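Local coordinates for protein sugar ABC transporter (Agrobacterium radiobacter, PDB 4RXT) that binds L-arabinopyranose and probably delivers such sugars in the periplasm to an ABC-type transporter, at residues 103-116 with 245-259. Residues are numbered along the deposited sequence; the frame is centred on the assembly and turned at random.
Sequences SFLTTDNTQGGRIA and VVQDPYRMGYDGIKT. With ARA (alpha-L-arabinopyranose), chain B.
The flat amide of Gln247 receives Thr107 in the plane of its carbonyl: Thr107 OG1 donates to a lone pair of Gln247 OE1 over 2.6 Å. Water 3 lies 2.7 Å from this oxygen, Gln247 OE1. The nitrogen of the same amide points to the sugar: Gln247 NE2 gives a nearly straight bond (170°) to ARA O2 at 3.1 Å and is shared with Asp227. Gripped at both ends, the amide is fixed in its rotation, and Thr107 acts as a second-shell residue. The amide plane of Asn109 stands 75° from that of Gln247, and its OD1 accepts from NE of Arg150, which also binds the sugar. Water 2 donates to Thr107 OG1 and accepts from Asp248 N, bridging segments 103-116 and 245-259 a second time.

Beside this polar centre, Met252 bends at chi3 (-133°), which brings its CE within 3.7 Å of Thr107 OG1. Farther along strand 103-106, Leu105 CD2 presses on Asp255 CB at 3.5 Å, crossing that side chain at about a right angle, while Thr259 CG2 covers Ser103 CB. On the other side of the centre, Val245 CG2 packs against Ile115 and Ala116 of the helix.

Both segments pass from a strand of one domain to a helix of the other, and their adjacent crossovers, with Gln247 at the sugar, form part of the interdomain hinge and ligand cleft characteristic of a type I periplasmic binding protein.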
loop_
_atom_site.group_PDB
_atom_site.type_symbol
_atom_site.label_atom_id
_atom_site.label_comp_id
_atom_site.label_asym_id
_atom_site.label_seq_id
_atom_site.Cartn_x
_atom_site.Cartn_y
_atom_site.Cartn_z
ATOM N N SER A 103 15.582 10.620 2.382
ATOM C CA SER A 103 15.576 9.224 1.938
ATOM C C SER A 103 14.147 8.814 1.736
ATOM O O SER A 103 13.226 9.469 2.254
ATOM C CB SER A 103 16.261 8.294 2.952
ATOM O OG SER A 103 16.422 6.968 2.469
ATOM N N PHE A 104 13.968 7.736 0.990
ATOM C CA PHE A 104 12.646 7.215 0.697
ATOM C C PHE A 104 12.688 5.688 0.645
ATOM O O PHE A 104 13.470 5.114 -0.118
ATOM C CB PHE A 104 12.084 7.779 -0.623
ATOM C CG PHE A 104 10.601 7.984 -0.581
ATOM C CD1 PHE A 104 9.740 6.899 -0.692
ATOM C CD2 PHE A 104 10.057 9.258 -0.316
ATOM C CE1 PHE A 104 8.381 7.088 -0.615
ATOM C CE2 PHE A 104 8.688 9.430 -0.201
ATOM C CZ PHE A 104 7.853 8.343 -0.365
ATOM N N LEU A 105 11.833 5.048 1.439
ATOM C CA LEU A 105 11.783 3.576 1.520
ATOM C C LEU A 105 10.391 3.141 1.075
ATOM O O LEU A 105 9.369 3.585 1.631
ATOM C CB LEU A 105 12.045 3.096 2.942
ATOM C CG LEU A 105 13.394 3.414 3.581
ATOM C CD1 LEU A 105 13.367 4.767 4.281
ATOM C CD2 LEU A 105 13.764 2.300 4.549
ATOM N N THR A 106 10.339 2.324 0.041
ATOM C CA THR A 106 9.067 2.025 -0.624
ATOM C C THR A 106 9.118 0.780 -1.496
ATOM O O THR A 106 10.176 0.412 -2.004
ATOM C CB THR A 106 8.601 3.241 -1.477
ATOM O OG1 THR A 106 7.305 2.992 -2.033
ATOM C CG2 THR A 106 9.580 3.554 -2.604
ATOM N N THR A 107 7.956 0.149 -1.667
ATOM C CA THR A 107 7.768 -0.751 -2.784
ATOM C C THR A 107 7.974 0.032 -4.107
ATOM O O THR A 107 7.669 1.225 -4.194
ATOM C CB THR A 107 6.333 -1.318 -2.736
ATOM O OG1 THR A 107 6.135 -1.898 -1.437
ATOM C CG2 THR A 107 6.045 -2.352 -3.859
ATOM N N ASP A 108 8.457 -0.656 -5.139
ATOM C CA ASP A 108 8.388 -0.166 -6.514
ATOM C C ASP A 108 6.931 -0.411 -6.947
ATOM O O ASP A 108 6.545 -1.483 -7.366
ATOM C CB ASP A 108 9.397 -0.908 -7.395
ATOM C CG ASP A 108 9.358 -0.476 -8.866
ATOM O OD1 ASP A 108 8.346 0.167 -9.358
ATOM O OD2 ASP A 108 10.347 -0.841 -9.549
ATOM N N ASN A 109 6.128 0.622 -6.794
ATOM C CA ASN A 109 4.688 0.475 -6.980
ATOM C C ASN A 109 4.239 0.268 -8.416
ATOM O O ASN A 109 3.269 -0.419 -8.667
ATOM C CB ASN A 109 3.917 1.594 -6.310
ATOM C CG ASN A 109 3.922 1.424 -4.807
ATOM O OD1 ASN A 109 3.382 0.433 -4.296
ATOM N ND2 ASN A 109 4.564 2.350 -4.093
ATOM N N THR A 110 4.994 0.788 -9.364
ATOM C CA THR A 110 4.677 0.539 -10.755
ATOM C C THR A 110 4.903 -0.948 -11.073
ATOM O O THR A 110 4.035 -1.624 -11.703
ATOM C CB THR A 110 5.486 1.441 -11.674
ATOM O OG1 THR A 110 5.271 2.809 -11.279
ATOM C CG2 THR A 110 5.012 1.245 -13.080
ATOM N N GLN A 111 6.041 -1.474 -10.621
ATOM C CA GLN A 111 6.331 -2.890 -10.783
ATOM C C GLN A 111 5.280 -3.742 -10.056
ATOM O O GLN A 111 4.893 -4.819 -10.522
ATOM C CB GLN A 111 7.728 -3.226 -10.279
ATOM C CG GLN A 111 8.184 -4.650 -10.551
ATOM C CD GLN A 111 9.537 -4.949 -9.905
ATOM O OE1 GLN A 111 10.542 -5.119 -10.611
ATOM N NE2 GLN A 111 9.574 -4.989 -8.561
ATOM N N GLY A 112 4.822 -3.256 -8.914
ATOM C CA GLY A 112 3.794 -3.972 -8.147
ATOM C C GLY A 112 2.503 -4.105 -8.961
ATOM O O GLY A 112 1.852 -5.153 -8.965
ATOM N N GLY A 113 2.141 -3.056 -9.699
ATOM C CA GLY A 113 0.997 -3.134 -10.612
ATOM C C GLY A 113 1.235 -4.119 -11.766
ATOM O O GLY A 113 0.322 -4.884 -12.165
ATOM N N ARG A 114 2.452 -4.103 -12.320
ATOM C CA ARG A 114 2.811 -5.051 -13.372
ATOM C C ARG A 114 2.717 -6.498 -12.899
ATOM O O ARG A 114 2.182 -7.360 -13.600
ATOM C CB ARG A 114 4.229 -4.793 -13.902
ATOM C CG ARG A 114 4.434 -3.488 -14.642
ATOM C CD ARG A 114 5.868 -3.369 -15.223
ATOM N NE ARG A 114 6.440 -2.041 -14.944
ATOM C CZ ARG A 114 7.524 -1.790 -14.195
ATOM N NH1 ARG A 114 8.245 -2.778 -13.643
ATOM N NH2 ARG A 114 7.915 -0.523 -14.015
ATOM N N ILE A 115 3.260 -6.746 -11.714
ATOM C CA ILE A 115 3.195 -8.078 -11.051
ATOM C C ILE A 115 1.750 -8.551 -10.860
ATOM O O ILE A 115 1.405 -9.687 -11.124
ATOM C CB ILE A 115 3.940 -8.040 -9.685
ATOM C CG1 ILE A 115 5.447 -7.970 -9.924
ATOM C CG2 ILE A 115 3.639 -9.266 -8.823
ATOM C CD1 ILE A 115 6.265 -7.667 -8.687
ATOM N N ALA A 116 0.893 -7.614 -10.502
ATOM C CA ALA A 116 -0.522 -7.915 -10.293
ATOM C C ALA A 116 -1.189 -8.273 -11.614
ATOM O O ALA A 116 -2.042 -9.188 -11.666
ATOM C CB ALA A 116 -1.240 -6.752 -9.627
ATOM N N VAL A 245 -0.402 -9.210 -3.735
ATOM C CA VAL A 245 0.958 -8.632 -3.807
ATOM C C VAL A 245 1.307 -8.071 -2.439
ATOM O O VAL A 245 0.682 -7.129 -1.971
ATOM C CB VAL A 245 1.104 -7.555 -4.878
ATOM C CG1 VAL A 245 2.560 -7.079 -4.972
ATOM C CG2 VAL A 245 0.628 -8.073 -6.246
ATOM N N VAL A 246 2.333 -8.648 -1.825
ATOM C CA VAL A 246 2.687 -8.345 -0.437
ATOM C C VAL A 246 3.975 -7.511 -0.411
ATOM O O VAL A 246 4.910 -7.758 -1.168
ATOM C CB VAL A 246 2.825 -9.635 0.404
ATOM C CG1 VAL A 246 3.303 -9.386 1.845
ATOM C CG2 VAL A 246 1.472 -10.332 0.433
ATOM N N GLN A 247 3.935 -6.470 0.413
ATOM C CA GLN A 247 5.011 -5.518 0.587
ATOM C C GLN A 247 5.745 -5.812 1.889
ATOM O O GLN A 247 5.487 -6.828 2.519
ATOM C CB GLN A 247 4.386 -4.126 0.661
ATOM C CG GLN A 247 3.520 -3.723 -0.523
ATOM C CD GLN A 247 3.042 -2.293 -0.382
ATOM O OE1 GLN A 247 3.756 -1.324 -0.710
ATOM N NE2 GLN A 247 1.839 -2.136 0.157
ATOM N N ASP A 248 6.651 -4.929 2.302
ATOM C CA ASP A 248 7.363 -5.043 3.592
ATOM C C ASP A 248 7.141 -3.803 4.465
ATOM O O ASP A 248 8.070 -3.033 4.729
ATOM C CB ASP A 248 8.868 -5.332 3.422
ATOM C CG ASP A 248 9.509 -5.943 4.669
ATOM O OD1 ASP A 248 8.883 -5.952 5.748
ATOM O OD2 ASP A 248 10.685 -6.369 4.532
ATOM N N PRO A 249 5.904 -3.619 4.950
ATOM C CA PRO A 249 5.631 -2.467 5.780
ATOM C C PRO A 249 6.434 -2.437 7.085
ATOM O O PRO A 249 6.800 -1.359 7.524
ATOM C CB PRO A 249 4.121 -2.576 6.078
ATOM C CG PRO A 249 3.768 -4.023 5.809
ATOM C CD PRO A 249 4.678 -4.353 4.636
ATOM N N TYR A 250 6.682 -3.598 7.708
ATOM C CA TYR A 250 7.482 -3.632 8.945
ATOM C C TYR A 250 8.842 -2.984 8.724
ATOM O O TYR A 250 9.280 -2.135 9.506
ATOM C CB TYR A 250 7.651 -5.053 9.454
ATOM C CG TYR A 250 8.278 -5.131 10.830
ATOM C CD1 TYR A 250 7.483 -5.093 11.951
ATOM C CD2 TYR A 250 9.664 -5.222 10.986
ATOM C CE1 TYR A 250 8.034 -5.194 13.236
ATOM C CE2 TYR A 250 10.244 -5.299 12.241
ATOM C CZ TYR A 250 9.441 -5.283 13.371
ATOM O OH TYR A 250 10.033 -5.379 14.610
ATOM N N ARG A 251 9.493 -3.351 7.620
ATOM C CA ARG A 251 10.800 -2.767 7.296
ATOM C C ARG A 251 10.714 -1.280 7.003
ATOM O O ARG A 251 11.590 -0.539 7.398
ATOM C CB ARG A 251 11.458 -3.516 6.133
ATOM C CG ARG A 251 12.785 -2.912 5.711
ATOM C CD ARG A 251 13.356 -3.594 4.511
ATOM N NE ARG A 251 14.646 -3.020 4.176
ATOM C CZ ARG A 251 15.314 -3.305 3.064
ATOM N NH1 ARG A 251 14.811 -4.156 2.177
ATOM N NH2 ARG A 251 16.496 -2.759 2.853
ATOM N N MET A 252 9.677 -0.853 6.269
ATOM C CA MET A 252 9.476 0.583 6.042
ATOM C C MET A 252 9.467 1.360 7.378
ATOM O O MET A 252 10.096 2.430 7.500
ATOM C CB MET A 252 8.214 0.880 5.206
ATOM C CG MET A 252 8.276 0.483 3.724
ATOM S SD MET A 252 6.634 0.844 2.952
ATOM C CE MET A 252 6.371 -0.692 2.053
ATOM N N GLY A 253 8.775 0.838 8.388
ATOM C CA GLY A 253 8.737 1.457 9.709
ATOM C C GLY A 253 10.077 1.402 10.432
ATOM O O GLY A 253 10.574 2.414 10.924
ATOM N N TYR A 254 10.669 0.211 10.444
ATOM C CA TYR A 254 11.912 -0.024 11.170
ATOM C C TYR A 254 13.067 0.761 10.560
ATOM O O TYR A 254 13.756 1.535 11.245
ATOM C CB TYR A 254 12.234 -1.524 11.236
ATOM C CG TYR A 254 13.344 -1.823 12.221
ATOM C CD1 TYR A 254 14.672 -1.612 11.885
ATOM C CD2 TYR A 254 13.051 -2.236 13.522
ATOM C CE1 TYR A 254 15.684 -1.844 12.803
ATOM C CE2 TYR A 254 14.052 -2.488 14.446
ATOM C CZ TYR A 254 15.364 -2.293 14.087
ATOM O OH TYR A 254 16.324 -2.519 15.047
ATOM N N ASP A 255 13.317 0.493 9.280
ATOM C CA ASP A 255 14.421 1.091 8.591
ATOM C C ASP A 255 14.116 2.563 8.318
ATOM O O ASP A 255 15.045 3.346 8.133
ATOM C CB ASP A 255 14.774 0.349 7.317
ATOM C CG ASP A 255 15.566 -0.916 7.579
ATOM O OD1 ASP A 255 16.003 -1.146 8.731
ATOM O OD2 ASP A 255 15.788 -1.669 6.621
ATOM N N GLY A 256 12.843 2.951 8.307
ATOM C CA GLY A 256 12.510 4.383 8.286
ATOM C C GLY A 256 13.062 5.142 9.475
ATOM O O GLY A 256 13.723 6.170 9.332
ATOM N N ILE A 257 12.731 4.658 10.669
ATOM C CA ILE A 257 13.278 5.226 11.894
ATOM C C ILE A 257 14.802 5.140 11.948
ATOM O O ILE A 257 15.472 6.117 12.248
ATOM C CB ILE A 257 12.668 4.581 13.138
ATOM C CG1 ILE A 257 11.178 4.889 13.207
ATOM C CG2 ILE A 257 13.421 5.032 14.398
ATOM C CD1 ILE A 257 10.778 6.354 13.332
ATOM N N LYS A 258 15.347 3.975 11.632
ATOM C CA LYS A 258 16.812 3.813 11.629
ATOM C C LYS A 258 17.498 4.846 10.686
ATOM O O LYS A 258 18.510 5.478 11.066
ATOM C CB LYS A 258 17.187 2.379 11.271
ATOM C CG LYS A 258 18.638 2.006 11.430
ATOM C CD LYS A 258 18.828 0.513 11.259
ATOM C CE LYS A 258 20.263 0.131 11.535
ATOM N NZ LYS A 258 20.345 -1.337 11.653
ATOM N N THR A 259 16.945 5.010 9.485
ATOM C CA THR A 259 17.459 6.000 8.523
ATOM C C THR A 259 17.315 7.422 9.008
ATOM O O THR A 259 18.242 8.206 8.902
ATOM C CB THR A 259 16.736 5.842 7.176
ATOM O OG1 THR A 259 16.954 4.504 6.688
ATOM C CG2 THR A 259 17.197 6.888 6.174
HETATM C C1 ARA B . -1.118 -0.166 1.274
HETATM C C2 ARA B . -0.466 0.980 0.476
HETATM C C3 ARA B . -0.749 2.301 1.171
HETATM C C4 ARA B . -2.251 2.485 1.448
HETATM C C5 ARA B . -2.990 1.222 1.295
HETATM O O1 ARA B . -1.174 -1.025 0.141
HETATM O O2 ARA B . 0.961 0.803 0.401
HETATM O O3 ARA B . -0.165 3.355 0.387
HETATM O O4 ARA B . -2.910 3.277 0.457
HETATM O O5 ARA B . -2.373 0.072 1.898
HETATM O O HOH W 1 17.400 4.457 3.762
HETATM O O HOH W 2 7.799 -3.248 0.126
HETATM O O HOH W 3 4.970 1.018 -1.062
#